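Local coordinates for hypothetical protein TT1466 (Thermus thermophilus, PDB 1IUK) that probably binds coenzyme A through a Rossmann-like domain, although its cellular role is not established, at residues A17-H22 and L74-P79. Numbering follows the deposited sequence.
Sequences AVLGAH and LDVFRP
Leu19 reaches across to both Val76 and Arg78 from the end of strand 15-19, which runs parallel to strand 73-76 inside the five-stranded sheet. Its CB lies 4.0 Å from Asp75 O and also near Leu74 CD1. Its CG is 3.8 Å from Arg78 CG. Farther out, its CD2 touches both Arg78 CG and Val76 CG1, the latter at 4.0 Å; Leu19 and Val76 lie side by side, pointing the same way. With CG anti to the backbone N (chi1 -168°), the branched end is placed beside the carbonyl carbon, where it meets the aliphatic part of Arg78 at about a right angle. Leucine's forked end suits this buried place by touching both neighbours. Ala17, on the same face, is small enough for Leu74 CD1 to settle against its CB.

Three backbone hydrogen bonds join the strands: Asp75 bonds through N to Ala17 O and through O to Leu19 N, flanking its bridge partner Val18 in the parallel pattern, and Phe77 N lies 2.9 Å from Leu19 O. On the other face, beta-branched Val18, well suited to a strand, packs CG1 obliquely on the Phe77 ring, 3.5 Å from CD2; the ring also touches helix 28-38. Asp75 OD1 takes a hydrogen bond from Gln101 NE2, a polar partner for a buried acid. Gly20 adopts a positive phi (100°) in a type II turn, where a CB would press on the preceding carbonyl and on Arg78. Strand 42-46 flanks 15-19 on its other side, making this pair the switch point of a Rossmann-like 2-1-3 order, whose C-terminal strand ends usually bind the nucleotide, consistent with a CoA-binding domain.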
loop_
_atom_site.group_PDB
_atom_site.type_symbol
_atom_site.label_atom_id
_atom_site.label_comp_id
_atom_site.label_asym_id
_atom_site.label_seq_id
_atom_site.Cartn_x
_atom_site.Cartn_y
_atom_site.Cartn_z
ATOM N N ALA A 17 -0.548 4.907 -0.084
ATOM C CA ALA A 17 -0.520 4.805 -1.536
ATOM C C ALA A 17 -0.886 3.360 -1.863
ATOM O O ALA A 17 -0.369 2.436 -1.257
ATOM C CB ALA A 17 0.888 5.143 -2.080
ATOM N N VAL A 18 -1.796 3.174 -2.814
ATOM C CA VAL A 18 -2.227 1.837 -3.206
ATOM C C VAL A 18 -1.627 1.497 -4.565
ATOM O O VAL A 18 -2.019 2.049 -5.600
ATOM C CB VAL A 18 -3.779 1.755 -3.278
ATOM C CG1 VAL A 18 -4.213 0.363 -3.726
ATOM C CG2 VAL A 18 -4.382 2.107 -1.902
ATOM N N LEU A 19 -0.659 0.595 -4.550
ATOM C CA LEU A 19 0.006 0.201 -5.773
ATOM C C LEU A 19 -0.811 -0.903 -6.425
ATOM O O LEU A 19 -0.918 -2.013 -5.892
ATOM C CB LEU A 19 1.423 -0.285 -5.460
ATOM C CG LEU A 19 2.310 -0.453 -6.685
ATOM C CD1 LEU A 19 2.636 0.914 -7.256
ATOM C CD2 LEU A 19 3.557 -1.216 -6.296
ATOM N N GLY A 20 -1.375 -0.591 -7.588
ATOM C CA GLY A 20 -2.201 -1.557 -8.292
ATOM C C GLY A 20 -3.677 -1.266 -8.047
ATOM O O GLY A 20 -4.518 -2.151 -8.222
ATOM N N ALA A 21 -3.974 -0.024 -7.643
ATOM C CA ALA A 21 -5.335 0.453 -7.360
ATOM C C ALA A 21 -6.250 0.113 -8.522
ATOM O O ALA A 21 -5.882 0.328 -9.676
ATOM C CB ALA A 21 -5.323 1.952 -7.149
ATOM N N HIS A 22 -7.450 -0.387 -8.222
ATOM C CA HIS A 22 -8.381 -0.788 -9.273
ATOM C C HIS A 22 -9.710 -0.037 -9.264
ATOM O O HIS A 22 -10.180 0.399 -8.220
ATOM C CB HIS A 22 -8.642 -2.289 -9.182
ATOM C CG HIS A 22 -9.038 -2.905 -10.487
ATOM N ND1 HIS A 22 -8.210 -3.749 -11.195
ATOM C CD2 HIS A 22 -10.159 -2.767 -11.232
ATOM C CE1 HIS A 22 -8.802 -4.105 -12.320
ATOM N NE2 HIS A 22 -9.987 -3.522 -12.367
ATOM N N LEU A 74 2.644 1.928 1.947
ATOM C CA LEU A 74 2.483 1.580 0.540
ATOM C C LEU A 74 1.762 0.230 0.558
ATOM O O LEU A 74 2.355 -0.796 0.900
ATOM C CB LEU A 74 3.837 1.449 -0.179
ATOM C CG LEU A 74 3.710 1.049 -1.659
ATOM C CD1 LEU A 74 3.088 2.180 -2.446
ATOM C CD2 LEU A 74 5.069 0.684 -2.223
ATOM N N ASP A 75 0.465 0.249 0.241
ATOM C CA ASP A 75 -0.362 -0.967 0.215
ATOM C C ASP A 75 -0.223 -1.521 -1.198
ATOM O O ASP A 75 -0.726 -0.931 -2.153
ATOM C CB ASP A 75 -1.817 -0.594 0.507
ATOM C CG ASP A 75 -2.665 -1.778 0.951
ATOM O OD1 ASP A 75 -2.126 -2.850 1.312
ATOM O OD2 ASP A 75 -3.902 -1.611 0.943
ATOM N N VAL A 76 0.474 -2.648 -1.307
ATOM C CA VAL A 76 0.770 -3.279 -2.583
ATOM C C VAL A 76 -0.150 -4.423 -2.984
ATOM O O VAL A 76 -0.237 -5.445 -2.298
ATOM C CB VAL A 76 2.241 -3.802 -2.591
ATOM C CG1 VAL A 76 2.622 -4.304 -3.981
ATOM C CG2 VAL A 76 3.191 -2.686 -2.157
ATOM N N PHE A 77 -0.808 -4.248 -4.123
ATOM C CA PHE A 77 -1.703 -5.264 -4.653
ATOM C C PHE A 77 -1.118 -5.930 -5.904
ATOM O O PHE A 77 -1.717 -6.866 -6.445
ATOM C CB PHE A 77 -3.067 -4.642 -4.987
ATOM C CG PHE A 77 -3.905 -4.315 -3.771
ATOM C CD1 PHE A 77 -4.794 -5.256 -3.242
ATOM C CD2 PHE A 77 -3.799 -3.073 -3.154
ATOM C CE1 PHE A 77 -5.565 -4.955 -2.109
ATOM C CE2 PHE A 77 -4.566 -2.765 -2.022
ATOM C CZ PHE A 77 -5.451 -3.713 -1.502
ATOM N N ARG A 78 0.042 -5.458 -6.371
ATOM C CA ARG A 78 0.662 -6.049 -7.570
ATOM C C ARG A 78 1.230 -7.424 -7.235
ATOM O O ARG A 78 1.783 -7.626 -6.157
ATOM C CB ARG A 78 1.729 -5.115 -8.128
ATOM C CG ARG A 78 1.210 -3.691 -8.330
ATOM C CD ARG A 78 0.987 -3.330 -9.788
ATOM N NE ARG A 78 0.500 -4.448 -10.578
ATOM C CZ ARG A 78 1.097 -4.907 -11.677
ATOM N NH1 ARG A 78 2.214 -4.345 -12.127
ATOM N NH2 ARG A 78 0.574 -5.933 -12.333
ATOM N N PRO A 79 1.083 -8.400 -8.157
ATOM C CA PRO A 79 1.556 -9.780 -7.978
ATOM C C PRO A 79 3.050 -9.895 -7.842
ATOM O O PRO A 79 3.764 -9.016 -8.292
ATOM C CB PRO A 79 1.026 -10.521 -9.206
ATOM C CG PRO A 79 0.759 -9.470 -10.206
ATOM C CD PRO A 79 0.457 -8.196 -9.474
#